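Local coordinates for protein endo-1,4-beta-xylanase D (Paenibacillus polymyxa, PDB 1W0N) that probably binds xylan in a calcium-dependent way, through the family 36 carbohydrate-binding module of a xylan-degrading enzyme, at residues 50-54 with 55-59. Numbering follows the deposited sequence. Where two conformers were deposited one is given.
Sequences QYFAN and STHNI. With SO4 (sulfate ion), chain D.
The His57 ring meets the Phe52 ring across the short turn that joins two strands. The centroids lie 4.8 Å apart and the planes are inclined at 41°, an oblique pairing. The torsion about the CA-CB bond of His57 (chi1 -69°) puts CG opposite the carbonyl carbon, which turns the imidazole back toward the residues before it. CE1 does most of the touching. His57 CE1 comes 3.3 Å from Phe52 CD1, while Phe52 CE1 lies over one face of the imidazole, towards its rim. At the ring edge, near its plane, the backbone Asn54 O approaches His57 CE1 to 3.2 Å. The side chain of Asn54 adds its CB, 3.9 Å from His57 CE1. ND1 is hydrogen-bonded to His102 NE2. NE2 faces a sulfate ion, likely picked up from the crystallisation solution. His57 NE2 lies 2.5 Å from sulfate O3, a weak, bent and doubtful bond, and CD2 flanks the same oxygen. The sulfate also lies implausibly close to the backbone N atoms of Ala53 and Asn54, so its details are doubtful. With an alanine in place of His57, His102 would probably lose its hydrogen-bonding mate and Phe52 would lose the ring beside CD1 and CE1. In one of its two conformers Asn54 closes the turn. Asn54 OD1 then accepts the Thr56 N-H at 3.0 Å, nearly straight (162°) and on a lone pair in the carbonyl plane. In that conformer this is an Asx turn. Phe52 also meets His102 and packs edge-to-face with Phe129. Thus the turn carries the chain across the beta-sandwich of this carbohydrate-binding module, from strand 45-52, beside strand 107-113 in the five-stranded sheet, to strand 56-65, between strands 93-101 and 122-130 in the other.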
loop_
_atom_site.group_PDB
_atom_site.type_symbol
_atom_site.label_atom_id
_atom_site.label_comp_id
_atom_site.label_asym_id
_atom_site.label_seq_id
_atom_site.Cartn_x
_atom_site.Cartn_y
_atom_site.Cartn_z
ATOM N N GLN A 50 -0.380 11.675 -6.533
ATOM C CA GLN A 50 0.727 12.330 -5.865
ATOM C C GLN A 50 1.556 13.108 -6.873
ATOM O O GLN A 50 1.990 12.551 -7.878
ATOM C CB GLN A 50 1.603 11.279 -5.187
ATOM C CG GLN A 50 2.857 11.801 -4.485
ATOM C CD GLN A 50 2.520 12.686 -3.289
ATOM O OE1 GLN A 50 1.833 12.236 -2.350
ATOM N NE2 GLN A 50 3.024 13.901 -3.291
ATOM N N TYR A 51 1.868 14.376 -6.554
ATOM C CA TYR A 51 2.805 15.147 -7.355
ATOM C C TYR A 51 4.213 14.909 -6.848
ATOM O O TYR A 51 4.477 15.000 -5.644
ATOM C CB TYR A 51 2.473 16.647 -7.272
ATOM C CG TYR A 51 3.543 17.464 -7.993
ATOM C CD1 TYR A 51 3.627 17.591 -9.364
ATOM C CD2 TYR A 51 4.585 18.051 -7.226
ATOM C CE1 TYR A 51 4.662 18.258 -9.975
ATOM C CE2 TYR A 51 5.662 18.708 -7.860
ATOM C CZ TYR A 51 5.704 18.811 -9.222
ATOM O OH TYR A 51 6.730 19.432 -9.856
ATOM N N PHE A 52 5.146 14.634 -7.769
ATOM C CA PHE A 52 6.547 14.453 -7.450
ATOM C C PHE A 52 7.426 15.459 -8.184
ATOM O O PHE A 52 7.338 15.598 -9.410
ATOM C CB PHE A 52 7.023 13.068 -7.894
ATOM C CG PHE A 52 6.432 11.932 -7.114
ATOM C CD1 PHE A 52 6.710 11.757 -5.770
ATOM C CD2 PHE A 52 5.678 10.969 -7.776
ATOM C CE1 PHE A 52 6.265 10.662 -5.079
ATOM C CE2 PHE A 52 5.212 9.864 -7.073
ATOM C CZ PHE A 52 5.495 9.704 -5.741
ATOM N N ALA A 53 8.326 16.095 -7.454
ATOM C CA ALA A 53 9.410 16.875 -8.061
ATOM C C ALA A 53 10.641 16.010 -8.348
ATOM O O ALA A 53 11.354 16.240 -9.319
ATOM C CB ALA A 53 9.810 18.031 -7.159
ATOM N N ASN A 54 10.888 14.986 -7.527
ATOM C CA ASN A 54 12.060 14.132 -7.637
ATOM C C ASN A 54 11.657 12.787 -8.209
ATOM O O ASN A 54 10.573 12.276 -7.941
ATOM C CB ASN A 54 12.671 13.891 -6.270
ATOM C CG ASN A 54 14.174 13.561 -6.358
ATOM O OD1 ASN A 54 14.553 12.482 -6.892
ATOM N ND2 ASN A 54 15.018 14.413 -5.843
ATOM N N SER A 55 12.580 12.176 -8.974
ATOM C CA SER A 55 12.339 10.866 -9.568
ATOM C C SER A 55 12.630 9.672 -8.657
ATOM O O SER A 55 12.259 8.567 -9.056
ATOM C CB SER A 55 13.149 10.746 -10.853
ATOM O OG SER A 55 14.514 11.074 -10.638
ATOM N N THR A 56 13.238 9.848 -7.493
ATOM C CA THR A 56 13.530 8.696 -6.634
ATOM C C THR A 56 13.136 8.978 -5.190
ATOM O O THR A 56 13.455 10.029 -4.634
ATOM C CB THR A 56 15.005 8.300 -6.716
ATOM O OG1 THR A 56 15.268 7.784 -8.035
ATOM C CG2 THR A 56 15.370 7.165 -5.781
ATOM N N HIS A 57 12.465 7.988 -4.582
ATOM C CA HIS A 57 12.035 8.062 -3.199
ATOM C C HIS A 57 12.246 6.739 -2.480
ATOM O O HIS A 57 12.283 5.677 -3.079
ATOM C CB HIS A 57 10.528 8.376 -3.095
ATOM C CG HIS A 57 10.207 9.764 -3.536
ATOM N ND1 HIS A 57 10.120 10.102 -4.861
ATOM C CD2 HIS A 57 10.058 10.894 -2.809
ATOM C CE1 HIS A 57 9.918 11.407 -4.931
ATOM N NE2 HIS A 57 9.870 11.914 -3.720
ATOM N N ASN A 58 12.323 6.860 -1.145
ATOM C CA ASN A 58 12.086 5.749 -0.248
ATOM C C ASN A 58 10.616 5.760 0.118
ATOM O O ASN A 58 10.016 6.825 0.320
ATOM C CB ASN A 58 12.932 5.904 1.016
ATOM C CG ASN A 58 14.404 6.019 0.734
ATOM O OD1 ASN A 58 15.099 6.947 1.260
ATOM N ND2 ASN A 58 14.908 5.146 -0.045
ATOM N N ILE A 59 10.009 4.565 0.169
ATOM C CA ILE A 59 8.587 4.460 0.404
ATOM C C ILE A 59 8.343 3.443 1.514
ATOM O O ILE A 59 8.779 2.296 1.404
ATOM C CB ILE A 59 7.823 4.032 -0.842
ATOM C CG1 ILE A 59 8.203 4.863 -2.068
ATOM C CG2 ILE A 59 6.329 4.158 -0.601
ATOM C CD1 ILE A 59 8.858 4.115 -3.112
HETATM S S SO4 D . 9.129 14.855 -4.622
HETATM O O1 SO4 D . 9.867 15.657 -3.769
HETATM O O2 SO4 D . 9.927 14.295 -5.603
HETATM O O3 SO4 D . 8.348 13.897 -3.822
HETATM O O4 SO4 D . 8.255 15.966 -5.102
#